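Side-chain contacts in periplasmic binding protein/LacI transcriptional regulator (Burkholderia multivorans, PDB 4YLE), which probably binds a simple sugar in the periplasm and delivers it to an ABC transporter for uptake: residues E75-T78 and A79-I82; V120-D124 and N125-P129; P100-S103 and K104-V107; S174-T177 and N178-Q181. All coordinates share one frame; numbering follows the deposited sequence.

Contact 1: E75-T78 and A79-I82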
ATOM      1  N   GLU A  75      -5.763   9.495   1.657  1.00 27.14           N
ATOM      2  CA  GLU A  75      -5.679   8.053   1.843  1.00 27.26           C
ATOM      3  C   GLU A  75      -6.877   7.464   2.576  1.00 28.78           C
ATOM      4  O   GLU A  75      -7.016   6.248   2.660  1.00 34.98           O
ATOM      5  CB  GLU A  75      -4.396   7.708   2.607  1.00 31.08           C
ATOM      6  CG  GLU A  75      -3.128   8.119   1.866  1.00 32.94           C
ATOM      7  CD  GLU A  75      -2.699   7.122   0.820  1.00 40.56           C
ATOM      8  OE1 GLU A  75      -3.522   6.260   0.434  1.00 29.22           O
ATOM      9  OE2 GLU A  75      -1.533   7.203   0.384  1.00 30.70           O
ATOM     10  N   THR A  76      -7.743   8.316   3.095  1.00 31.79           N
ATOM     11  CA  THR A  76      -8.843   7.838   3.925  1.00 39.39           C
ATOM     12  C   THR A  76     -10.193   8.151   3.316  1.00 35.57           C
ATOM     13  O   THR A  76     -11.209   8.003   3.981  1.00 34.41           O
ATOM     14  CB  THR A  76      -8.786   8.452   5.329  1.00 40.55           C
ATOM     15  OG1 THR A  76      -8.687   9.881   5.226  1.00 36.59           O
ATOM     16  CG2 THR A  76      -7.603   7.910   6.074  1.00 35.86           C
ATOM     17  N   ASP A  77     -10.219   8.591   2.058  1.00 31.66           N
ATOM     18  CA  ASP A  77     -11.495   8.978   1.457  1.00 33.15           C
ATOM     19  C   ASP A  77     -12.156   7.770   0.823  1.00 33.54           C
ATOM     20  O   ASP A  77     -12.376   7.719  -0.395  1.00 33.20           O
ATOM     21  CB  ASP A  77     -11.350  10.089   0.409  1.00 34.23           C
ATOM     22  CG  ASP A  77     -12.684  10.774   0.116  1.00 36.26           C
ATOM     23  OD1 ASP A  77     -13.704  10.316   0.666  1.00 38.22           O
ATOM     24  OD2 ASP A  77     -12.737  11.755  -0.658  1.00 41.17           O
ATOM     25  N   THR A  78     -12.480   6.807   1.676  1.00 33.37           N
ATOM     26  CA  THR A  78     -13.229   5.616   1.283  1.00 34.23           C
ATOM     27  C   THR A  78     -14.520   5.975   0.548  1.00 36.43           C
ATOM     28  O   THR A  78     -14.842   5.375  -0.488  1.00 36.25           O
ATOM     29  CB  THR A  78     -13.556   4.755   2.524  1.00 35.79           C
ATOM     30  OG1 THR A  78     -12.329   4.370   3.161  1.00 34.14           O
ATOM     31  CG2 THR A  78     -14.323   3.509   2.149  1.00 36.88           C
ATOM     32  N   ALA A  79     -15.271   6.941   1.084  1.00 38.70           N
ATOM     33  CA  ALA A  79     -16.571   7.301   0.491  1.00 41.26           C
ATOM     34  C   ALA A  79     -16.447   7.625  -1.012  1.00 40.28           C
ATOM     35  O   ALA A  79     -17.207   7.112  -1.859  1.00 41.30           O
ATOM     36  CB  ALA A  79     -17.193   8.492   1.246  1.00 43.68           C
ATOM     37  N   ASN A  80     -15.474   8.473  -1.336  1.00 38.43           N
ATOM     38  CA  ASN A  80     -15.250   8.857  -2.711  1.00 37.64           C
ATOM     39  C   ASN A  80     -14.721   7.709  -3.564  1.00 35.57           C
ATOM     40  O   ASN A  80     -14.984   7.649  -4.762  1.00 35.89           O
ATOM     41  CB  ASN A  80     -14.271  10.020  -2.815  1.00 40.96           C
ATOM     42  CG  ASN A  80     -14.323  10.677  -4.181  1.00 49.14           C
ATOM     43  OD1 ASN A  80     -15.411  10.882  -4.734  1.00 56.52           O
ATOM     44  ND2 ASN A  80     -13.168  10.986  -4.746  1.00 42.68           N
ATOM     45  N   GLN A  81     -13.926   6.824  -2.979  1.00 33.67           N
ATOM     46  CA  GLN A  81     -13.438   5.712  -3.779  1.00 31.92           C
ATOM     47  C   GLN A  81     -14.638   4.884  -4.185  1.00 33.93           C
ATOM     48  O   GLN A  81     -14.734   4.465  -5.327  1.00 33.66           O
ATOM     49  CB  GLN A  81     -12.430   4.858  -3.035  1.00 29.91           C
ATOM     50  CG  GLN A  81     -11.638   3.961  -4.008  1.00 27.76           C
ATOM     51  CD  GLN A  81     -10.639   3.086  -3.314  1.00 26.01           C
ATOM     52  OE1 GLN A  81     -10.993   2.343  -2.408  1.00 27.02           O
ATOM     53  NE2 GLN A  81      -9.372   3.155  -3.740  1.00 23.69           N
ATOM     54  N   ILE A  82     -15.575   4.691  -3.256  1.00 36.18           N
ATOM     55  CA  ILE A  82     -16.776   3.919  -3.563  1.00 38.63           C
ATOM     56  C   ILE A  82     -17.530   4.608  -4.687  1.00 39.95           C
ATOM     57  O   ILE A  82     -18.035   3.945  -5.597  1.00 40.63           O
ATOM     58  CB  ILE A  82     -17.676   3.735  -2.317  1.00 41.01           C
ATOM     59  CG1 ILE A  82     -16.991   2.771  -1.340  1.00 39.89           C
ATOM     60  CG2 ILE A  82     -19.063   3.188  -2.701  1.00 43.92           C
ATOM     61  CD1 ILE A  82     -17.642   2.640   0.017  1.00 42.29           C
TER
HETATM   62  O   HOH W   1     -11.583  11.815  -3.082  1.00 31.27           O

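Contact 2: V120-D124 and N125-P129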
ATOM      1  N   VAL A 120     -13.541  -7.889 -11.815  1.00 31.05           N
ATOM      2  CA  VAL A 120     -12.788  -7.102 -10.826  1.00 29.33           C
ATOM      3  C   VAL A 120     -11.567  -7.851 -10.365  1.00 27.47           C
ATOM      4  O   VAL A 120     -11.653  -9.009  -9.995  1.00 28.39           O
ATOM      5  CB  VAL A 120     -13.664  -6.776  -9.614  1.00 34.04           C
ATOM      6  CG1 VAL A 120     -12.888  -5.943  -8.599  1.00 33.98           C
ATOM      7  CG2 VAL A 120     -14.965  -6.084 -10.063  1.00 33.35           C
ATOM      8  N   VAL A 121     -10.429  -7.151 -10.371  1.00 25.07           N
ATOM      9  CA  VAL A 121      -9.174  -7.644  -9.864  1.00 23.25           C
ATOM     10  C   VAL A 121      -8.754  -6.697  -8.759  1.00 22.34           C
ATOM     11  O   VAL A 121      -8.861  -5.495  -8.907  1.00 21.96           O
ATOM     12  CB  VAL A 121      -8.100  -7.685 -10.954  1.00 21.30           C
ATOM     13  CG1 VAL A 121      -6.793  -8.189 -10.408  1.00 19.68           C
ATOM     14  CG2 VAL A 121      -8.554  -8.575 -12.137  1.00 22.40           C
ATOM     15  N   ASN A 122      -8.297  -7.285  -7.670  1.00 22.26           N
ATOM     16  CA  ASN A 122      -7.901  -6.599  -6.444  1.00 21.77           C
ATOM     17  C   ASN A 122      -6.390  -6.488  -6.477  1.00 19.70           C
ATOM     18  O   ASN A 122      -5.713  -7.506  -6.637  1.00 20.64           O
ATOM     19  CB  ASN A 122      -8.405  -7.441  -5.268  1.00 23.73           C
ATOM     20  CG  ASN A 122      -8.094  -6.888  -3.892  1.00 23.75           C
ATOM     21  OD1 ASN A 122      -8.371  -7.582  -2.922  1.00 25.42           O
ATOM     22  ND2 ASN A 122      -7.574  -5.660  -3.784  1.00 22.48           N
ATOM     23  N   ILE A 123      -5.864  -5.283  -6.322  1.00 19.75           N
ATOM     24  CA  ILE A 123      -4.427  -5.130  -6.129  1.00 18.46           C
ATOM     25  C   ILE A 123      -4.064  -4.392  -4.841  1.00 17.29           C
ATOM     26  O   ILE A 123      -4.927  -3.775  -4.242  1.00 18.59           O
ATOM     27  CB  ILE A 123      -3.767  -4.375  -7.297  1.00 16.13           C
ATOM     28  CG1 ILE A 123      -4.189  -2.896  -7.332  1.00 19.09           C
ATOM     29  CG2 ILE A 123      -4.101  -5.082  -8.656  1.00 16.23           C
ATOM     30  CD1 ILE A 123      -3.502  -2.062  -8.461  1.00 16.24           C
ATOM     31  N   ASP A 124      -2.783  -4.509  -4.440  1.00 15.03           N
ATOM     32  CA  ASP A 124      -2.149  -3.691  -3.379  1.00 14.91           C
ATOM     33  C   ASP A 124      -2.608  -4.102  -1.984  1.00 17.75           C
ATOM     34  O   ASP A 124      -1.858  -4.718  -1.220  1.00 20.56           O
ATOM     35  CB  ASP A 124      -2.419  -2.211  -3.622  1.00 17.97           C
ATOM     36  CG  ASP A 124      -1.827  -1.313  -2.540  1.00 18.78           C
ATOM     37  OD1 ASP A 124      -0.892  -1.745  -1.866  1.00 21.61           O
ATOM     38  OD2 ASP A 124      -2.295  -0.160  -2.382  1.00 28.70           O
ATOM     39  N   ASN A 125      -3.854  -3.783  -1.668  1.00 18.74           N
ATOM     40  CA  ASN A 125      -4.409  -4.058  -0.363  1.00 22.04           C
ATOM     41  C   ASN A 125      -5.553  -5.041  -0.501  1.00 21.38           C
ATOM     42  O   ASN A 125      -6.540  -4.758  -1.157  1.00 22.33           O
ATOM     43  CB  ASN A 125      -4.904  -2.780   0.287  1.00 20.09           C
ATOM     44  CG  ASN A 125      -5.648  -3.037   1.556  1.00 22.41           C
ATOM     45  OD1 ASN A 125      -5.258  -3.898   2.371  1.00 25.64           O
ATOM     46  ND2 ASN A 125      -6.739  -2.278   1.772  1.00 25.16           N
ATOM     47  N   ARG A 126      -5.417  -6.193   0.117  1.00 23.88           N
ATOM     48  CA  ARG A 126      -6.369  -7.253  -0.101  1.00 24.57           C
ATOM     49  C   ARG A 126      -7.687  -6.989   0.609  1.00 27.22           C
ATOM     50  O   ARG A 126      -7.713  -6.643   1.785  1.00 28.25           O
ATOM     51  CB  ARG A 126      -5.783  -8.586   0.348  1.00 30.98           C
ATOM     52  CG  ARG A 126      -6.524  -9.788  -0.201  1.00 45.88           C
ATOM     53  CD  ARG A 126      -6.115 -11.039   0.535  1.00 46.38           C
ATOM     54  NE  ARG A 126      -4.684 -11.295   0.405  1.00 49.25           N
ATOM     55  CZ  ARG A 126      -4.151 -12.228  -0.380  1.00 60.50           C
ATOM     56  NH1 ARG A 126      -4.922 -13.030  -1.123  1.00 58.43           N
ATOM     57  NH2 ARG A 126      -2.829 -12.364  -0.413  1.00 57.09           N
ATOM     58  N   LEU A 127      -8.780  -7.144  -0.136  1.00 28.31           N
ATOM     59  CA  LEU A 127     -10.121  -7.133   0.420  1.00 31.38           C
ATOM     60  C   LEU A 127     -10.263  -8.221   1.453  1.00 33.56           C
ATOM     61  O   LEU A 127      -9.607  -9.252   1.370  1.00 35.40           O
ATOM     62  CB  LEU A 127     -11.148  -7.320  -0.691  1.00 32.05           C
ATOM     63  CG  LEU A 127     -11.210  -6.162  -1.678  1.00 30.42           C
ATOM     64  CD1 LEU A 127     -11.986  -6.590  -2.911  1.00 31.12           C
ATOM     65  CD2 LEU A 127     -11.831  -4.914  -1.049  1.00 31.35           C
ATOM     66  N   ASP A 128     -11.122  -8.000   2.435  1.00 36.11           N
ATOM     67  CA  ASP A 128     -11.213  -8.936   3.535  1.00 38.67           C
ATOM     68  C   ASP A 128     -11.839 -10.246   3.038  1.00 40.57           C
ATOM     69  O   ASP A 128     -12.920 -10.230   2.475  1.00 41.84           O
ATOM     70  CB  ASP A 128     -12.030  -8.345   4.671  1.00 41.28           C
ATOM     71  CG  ASP A 128     -11.976  -9.196   5.931  1.00 52.01           C
ATOM     72  OD1 ASP A 128     -12.207 -10.425   5.854  1.00 52.13           O
ATOM     73  OD2 ASP A 128     -11.696  -8.628   7.002  1.00 48.15           O
ATOM     74  N   PRO A 129     -11.139 -11.375   3.230  1.00 49.11           N
ATOM     75  CA  PRO A 129     -11.603 -12.642   2.666  1.00 46.48           C
ATOM     76  C   PRO A 129     -12.901 -13.125   3.289  1.00 54.94           C
ATOM     77  O   PRO A 129     -13.709 -13.772   2.620  1.00 56.26           O
ATOM     78  CB  PRO A 129     -10.451 -13.597   2.981  1.00 45.40           C
ATOM     79  CG  PRO A 129      -9.803 -13.024   4.168  1.00 59.85           C
ATOM     80  CD  PRO A 129      -9.864 -11.550   3.947  1.00 58.27           C
TER
HETATM   81  O   HOH W   2      -2.680  -6.795   1.193  1.00 29.66           O

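Contact 3: P100-S103 and K104-V107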
ATOM      1  N   PRO A 100      -8.025  -0.994  -2.853  1.00 21.80           N
ATOM      2  CA  PRO A 100      -9.103  -0.452  -2.008  1.00 24.05           C
ATOM      3  C   PRO A 100      -8.611   0.327  -0.794  1.00 24.23           C
ATOM      4  O   PRO A 100      -7.622  -0.064  -0.160  1.00 23.09           O
ATOM      5  CB  PRO A 100      -9.874  -1.711  -1.590  1.00 26.63           C
ATOM      6  CG  PRO A 100      -8.922  -2.817  -1.707  1.00 25.58           C
ATOM      7  CD  PRO A 100      -7.978  -2.469  -2.816  1.00 22.37           C
ATOM      8  N   ALA A 101      -9.295   1.424  -0.485  1.00 26.08           N
ATOM      9  CA  ALA A 101      -8.913   2.299   0.627  1.00 25.36           C
ATOM     10  C   ALA A 101      -9.249   1.680   1.985  1.00 32.63           C
ATOM     11  O   ALA A 101      -8.687   2.084   3.022  1.00 27.15           O
ATOM     12  CB  ALA A 101      -9.597   3.645   0.490  1.00 26.52           C
ATOM     13  N   ASP A 102     -10.180   0.723   1.958  1.00 29.26           N
ATOM     14  CA  ASP A 102     -10.675   0.004   3.135  1.00 31.21           C
ATOM     15  C   ASP A 102     -10.906  -1.450   2.729  1.00 38.47           C
ATOM     16  O   ASP A 102     -11.543  -1.692   1.715  1.00 31.90           O
ATOM     17  CB  ASP A 102     -11.971   0.640   3.623  1.00 33.99           C
ATOM     18  CG  ASP A 102     -12.438   0.094   4.951  1.00 41.66           C
ATOM     19  OD1 ASP A 102     -12.581  -1.139   5.087  1.00 38.56           O
ATOM     20  OD2 ASP A 102     -12.689   0.912   5.864  1.00 47.27           O
ATOM     21  N   SER A 103     -10.373  -2.407   3.480  1.00 32.01           N
ATOM     22  CA  SER A 103     -10.451  -3.823   3.075  1.00 32.46           C
ATOM     23  C   SER A 103     -11.858  -4.438   3.217  1.00 35.62           C
ATOM     24  O   SER A 103     -12.164  -5.466   2.615  1.00 36.18           O
ATOM     25  CB  SER A 103      -9.455  -4.635   3.890  1.00 32.35           C
ATOM     26  OG  SER A 103      -8.130  -4.365   3.423  1.00 29.22           O
ATOM     27  N   LYS A 104     -12.690  -3.813   4.038  1.00 37.84           N
ATOM     28  CA  LYS A 104     -14.081  -4.269   4.186  1.00 41.10           C
ATOM     29  C   LYS A 104     -15.096  -3.405   3.443  1.00 41.72           C
ATOM     30  O   LYS A 104     -16.071  -3.912   2.851  1.00 43.38           O
ATOM     31  CB  LYS A 104     -14.466  -4.306   5.669  1.00 43.95           C
ATOM     32  CG  LYS A 104     -13.725  -5.349   6.475  1.00 44.44           C
ATOM     33  CD  LYS A 104     -14.424  -5.593   7.810  1.00 48.20           C
ATOM     34  CE  LYS A 104     -13.476  -5.997   8.915  1.00 66.34           C
ATOM     35  NZ  LYS A 104     -12.617  -4.852   9.339  1.00 70.96           N
ATOM     36  N   ALA A 105     -14.888  -2.096   3.498  1.00 40.67           N
ATOM     37  CA  ALA A 105     -15.918  -1.157   3.078  1.00 41.97           C
ATOM     38  C   ALA A 105     -16.118  -1.111   1.569  1.00 40.79           C
ATOM     39  O   ALA A 105     -17.175  -0.701   1.103  1.00 42.54           O
ATOM     40  CB  ALA A 105     -15.594   0.226   3.591  1.00 41.40           C
ATOM     41  N   LEU A 106     -15.094  -1.496   0.802  1.00 37.99           N
ATOM     42  CA  LEU A 106     -15.224  -1.508  -0.645  1.00 36.99           C
ATOM     43  C   LEU A 106     -15.903  -2.782  -1.154  1.00 39.54           C
ATOM     44  O   LEU A 106     -16.174  -2.889  -2.339  1.00 38.16           O
ATOM     45  CB  LEU A 106     -13.843  -1.351  -1.321  1.00 34.44           C
ATOM     46  CG  LEU A 106     -13.418   0.083  -1.675  1.00 32.25           C
ATOM     47  CD1 LEU A 106     -14.267   0.658  -2.798  1.00 33.15           C
ATOM     48  CD2 LEU A 106     -13.509   0.984  -0.454  1.00 34.36           C
ATOM     49  N   VAL A 107     -16.190  -3.749  -0.286  1.00 40.24           N
ATOM     50  CA  VAL A 107     -16.673  -5.032  -0.801  1.00 41.50           C
ATOM     51  C   VAL A 107     -18.063  -4.916  -1.413  1.00 43.99           C
ATOM     52  O   VAL A 107     -18.326  -5.547  -2.437  1.00 44.09           O
ATOM     53  CB  VAL A 107     -16.678  -6.126   0.276  1.00 49.51           C
ATOM     54  CG1 VAL A 107     -17.308  -7.425  -0.261  1.00 52.00           C
ATOM     55  CG2 VAL A 107     -15.253  -6.390   0.737  1.00 49.23           C
TER

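Contact 4: S174-T177 and N178-Q181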
ATOM      1  N   SER A 174      -5.642   1.346   9.996  1.00 24.48           N
ATOM      2  CA  SER A 174      -5.678   0.082  10.747  1.00 27.85           C
ATOM      3  C   SER A 174      -6.694  -0.955  10.244  1.00 28.14           C
ATOM      4  O   SER A 174      -6.584  -2.135  10.567  1.00 37.67           O
ATOM      5  CB  SER A 174      -5.927   0.385  12.225  1.00 32.88           C
ATOM      6  OG  SER A 174      -4.842   1.158  12.715  1.00 35.20           O
ATOM      7  N   THR A 175      -7.622  -0.538   9.394  1.00 30.35           N
ATOM      8  CA  THR A 175      -8.609  -1.449   8.833  1.00 35.66           C
ATOM      9  C   THR A 175      -8.198  -1.953   7.452  1.00 42.06           C
ATOM     10  O   THR A 175      -9.032  -2.397   6.655  1.00 39.17           O
ATOM     11  CB  THR A 175      -9.948  -0.759   8.728  1.00 35.43           C
ATOM     12  OG1 THR A 175      -9.778   0.446   7.981  1.00 38.69           O
ATOM     13  CG2 THR A 175     -10.486  -0.429  10.135  1.00 41.32           C
ATOM     14  N   THR A 176      -6.913  -1.856   7.147  1.00 29.80           N
ATOM     15  CA  THR A 176      -6.433  -2.416   5.892  1.00 26.57           C
ATOM     16  C   THR A 176      -5.539  -3.592   6.174  1.00 29.05           C
ATOM     17  O   THR A 176      -4.757  -3.606   7.125  1.00 24.18           O
ATOM     18  CB  THR A 176      -5.685  -1.385   5.014  1.00 23.45           C
ATOM     19  OG1 THR A 176      -4.530  -0.871   5.700  1.00 24.80           O
ATOM     20  CG2 THR A 176      -6.607  -0.254   4.652  1.00 23.47           C
ATOM     21  N   THR A 177      -5.684  -4.599   5.330  1.00 25.69           N
ATOM     22  CA  THR A 177      -4.836  -5.756   5.416  1.00 26.66           C
ATOM     23  C   THR A 177      -3.371  -5.361   5.296  1.00 26.95           C
ATOM     24  O   THR A 177      -2.536  -5.849   6.057  1.00 22.67           O
ATOM     25  CB  THR A 177      -5.214  -6.773   4.333  1.00 25.63           C
ATOM     26  OG1 THR A 177      -6.603  -7.052   4.449  1.00 30.70           O
ATOM     27  CG2 THR A 177      -4.408  -8.048   4.481  1.00 29.12           C
ATOM     28  N   ASN A 178      -3.032  -4.455   4.383  1.00 21.22           N
ATOM     29  CA  ASN A 178      -1.610  -4.219   4.177  1.00 20.09           C
ATOM     30  C   ASN A 178      -1.001  -3.478   5.362  1.00 19.68           C
ATOM     31  O   ASN A 178       0.132  -3.745   5.729  1.00 19.32           O
ATOM     32  CB  ASN A 178      -1.310  -3.521   2.834  1.00 20.10           C
ATOM     33  CG  ASN A 178      -2.012  -2.210   2.638  1.00 21.06           C
ATOM     34  OD1 ASN A 178      -3.028  -1.914   3.242  1.00 22.43           O
ATOM     35  ND2 ASN A 178      -1.469  -1.411   1.721  1.00 25.92           N
ATOM     36  N   ALA A 179      -1.770  -2.603   5.998  1.00 19.19           N
ATOM     37  CA  ALA A 179      -1.296  -1.935   7.217  1.00 16.74           C
ATOM     38  C   ALA A 179      -1.030  -2.949   8.328  1.00 21.29           C
ATOM     39  O   ALA A 179       0.034  -2.923   8.964  1.00 20.29           O
ATOM     40  CB  ALA A 179      -2.279  -0.915   7.667  1.00 21.65           C
ATOM     41  N   GLN A 180      -1.980  -3.859   8.549  1.00 19.53           N
ATOM     42  CA  GLN A 180      -1.849  -4.858   9.589  1.00 18.51           C
ATOM     43  C   GLN A 180      -0.688  -5.775   9.364  1.00 23.16           C
ATOM     44  O   GLN A 180       0.032  -6.120  10.292  1.00 21.53           O
ATOM     45  CB  GLN A 180      -3.145  -5.669   9.684  1.00 25.92           C
ATOM     46  CG  GLN A 180      -4.318  -4.825  10.085  1.00 26.24           C
ATOM     47  CD  GLN A 180      -5.660  -5.464   9.780  1.00 45.03           C
ATOM     48  OE1 GLN A 180      -5.741  -6.616   9.345  1.00 45.03           O
ATOM     49  NE2 GLN A 180      -6.726  -4.704   9.990  1.00 48.41           N
ATOM     50  N   GLN A 181      -0.488  -6.179   8.120  1.00 20.83           N
ATOM     51  CA  GLN A 181       0.565  -7.135   7.829  1.00 22.11           C
ATOM     52  C   GLN A 181       1.939  -6.491   7.894  1.00 18.47           C
ATOM     53  O   GLN A 181       2.904  -7.161   8.277  1.00 18.56           O
ATOM     54  CB  GLN A 181       0.304  -7.763   6.478  1.00 21.51           C
ATOM     55  CG  GLN A 181      -0.984  -8.575   6.500  1.00 21.27           C
ATOM     56  CD  GLN A 181      -0.922  -9.694   7.531  1.00 33.03           C
ATOM     57  OE1 GLN A 181      -1.590  -9.665   8.581  1.00 39.96           O
ATOM     58  NE2 GLN A 181      -0.071 -10.648   7.266  1.00 26.18           N
TER
HETATM   59  O   HOH W   3      -7.962  -7.737   6.995  1.00 58.77           O

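Contact 1: E75-T78 and A79-I82
The N-terminal cap of helix 78-90 is set where Asp-77 meets Asn-80. Asp-77 occupies the N-cap position, and its OD1 accepts from Asn-80 N over 3.2 Å, with a nearly straight N-H...O angle of 162°. The donor comes from above the carboxylate plane, well out of it. CG of Asp-77 stands anti to its backbone N (chi1 -162°), which carries the carboxylate forward over the first turn. There OD2 lies 3.2 Å from CB of Asn-80, and the carboxylate and amide planes differ by only 28°. A water donates to Asp-77 OD2 (2.7 Å), and OD2 forms a salt bridge with Lys-73 as well.

The capping residue joins the loop after strand 66-72 to the helix, in the beta-alpha order of the periplasmic-binding-protein domain. The first regular helix bonds follow at once: Gln-81 N to Asp-77 O (3.1 Å) and Ile-82 N to Thr-78 O (2.9 Å). CG2 of Thr-78 lies 4.0 Å from CD1 of Ile-82, one turn on, the two side chains crossing at an angle. The amide of Gln-81 turns inward, where OE1 accepts from Ala-101 N and NE2 donates to Ala-99 O and Met-39 O.

Contact 2: V120-D124 and N125-P129
Asn-122, next to last in strand 119-123, reaches across to the backbone of Asn-125 and Leu-127. From CB the side chain points toward the 125-129 loop, and with CG anti to the backbone N (chi1 180°) the amide is carried straight out from the strand. CG lies 3.8 Å from Leu-127 N, and from there the two tip atoms diverge to different peptide groups. OD1 accepts from Leu-127 N at 2.8 Å, with an N-H...O angle of 176°; the donor lies in the carbonyl plane, on a lone pair. The same oxygen sits 3.4 Å from CG of Leu-127, whose side chain crosses that of Asn-122. ND2 donates to Asn-125 O over 3.0 Å. That acceptor lies within 10° of the amide plane, although the nitrogen stands above the plane of the Asn-125 carbonyl. Two bonds, one at each end of the amide, thus fix its rotation, and a weak bond from ND2 to Leu-98 O adds to them.

At the bend itself Asn-125 N donates to Ile-123 O (2.8 Å), while a water links Asp-124 O to Arg-126 N. The carboxylate of Asp-124 turns elsewhere, to a salt bridge with Lys-40 and a hydrogen bond from OD1 to the bound unidentified ligand. Such a loop at the C-terminal end of a parallel strand is where ligand sites of this alpha/beta fold lie.

Contact 3: P100-S103 and K104-V107
Lys-104 and Ala-105 both give their backbone N-H to the carboxylate of Asp-102. Lys-104 N comes first, 2.9 Å from Asp-102 OD1 and nearly in line with the C-O bond, which makes an Asx turn of residues 102 to 104. The bond from CA to CB of Lys-104 points away, although CB stays 3.7 Å from Asp-102 OD1. Next, Ala-105 N donates to OD1 as a second donor, over 3.0 Å with an N-H...O angle of 161°, arriving from above the carboxylate plane. OD1 is therefore gripped by two consecutive amides, a geometry reached because CG of Asp-102 is anti to its backbone N (chi1 -171°) and swings forward over the following residues. The methyl CB of Ala-105 closes on the same group, 3.4 Å from Asp-102 CG.

Here the chain is passing from strand 95-98 to helix 107-115, one beta-alpha connection of the domain, and residues 104 to 107 form a type I beta turn, Val-107 N donating to Lys-104 O at 3.1 Å. Within that turn Leu-106 points back toward the earlier residues and sets CG 4.0 Å from CB of Pro-100. Leu-106 also packs on Gln-81 and Ile-82 of helix 78-90 and on Leu-127. At the end, Val-107 brings CG2 within 3.7 Å of Ser-103 O and rests on Val-131 and Leu-132. Ser-103 OG is itself bonded to Arg-126 O and to Thr-177 N.

Contact 4: S174-T177 and N178-Q181
The flat amide of Gln-180 meets Ser-174 with its nitrogen edge: NE2 donates to Ser-174 O at 2.6 Å, a short bond, and that oxygen lies only 8° out of the amide plane. Thr-176 O lies over one face of the amide, 3.4 Å from CD of Gln-180, while a water donates to Thr-177 OG1 and weakly to OE1 of Gln-180. Beyond CG the chain is extended (chi2 162°), which lets the amide reach back to residue 174. The second amide, of Asn-178, has its OD1 3.1 Å from Thr-176 OG1, a hydroxyl hydrogen-bonded to Val-173 O. Asn-178 OD1 takes a weak bond from Ala-179 N, and ND2 makes a weak one to the bound unidentified ligand.

Thr-176 is the N-cap of helix 177-193, and its OG1 lies 3.0 Å from CB of Ala-179. Backbone bonds begin with Gln-180 N to Thr-176 O, 3.1 Å, and Gln-181 N to Thr-177 O, 2.9 Å. Thr-177 and Gln-181 run side by side, CG2 to CG 4.0 Å. OG1 of Thr-177 also meets Arg-126 O, and Asn-178 N meets Asn-125 OD1. Polar groups at this helix start are thus bonded to the 125-126 loop, Asn-178 reaches the ligand by a weak bond alone, and the side-chain amide of Gln-180 ties residue 174 to the first turn.

How the contacts relate
From the N terminus, contact 1 closes the turn into helix 78-90, contact 3 the connection after strand 95-98, contact 2 the loop after strand 119-123 and contact 4 the start of helix 177-193. They follow one another in series, with none nested or crossed. Helix 78-90 of contact 1 packs on the 100-107 loop of contact 3, with Ile-82 CD1 against Ala-105 O, and contacts 2 and 3 touch through Ser-103 O and Asp-128 N. Contact 4 belongs to the part of the chain built on the four-stranded sheet, yet it meets contacts 2 and 3 at Asn-125 and Ser-103, joining it to the seven-stranded part. Contact 1 touches neither contact 2 nor contact 4.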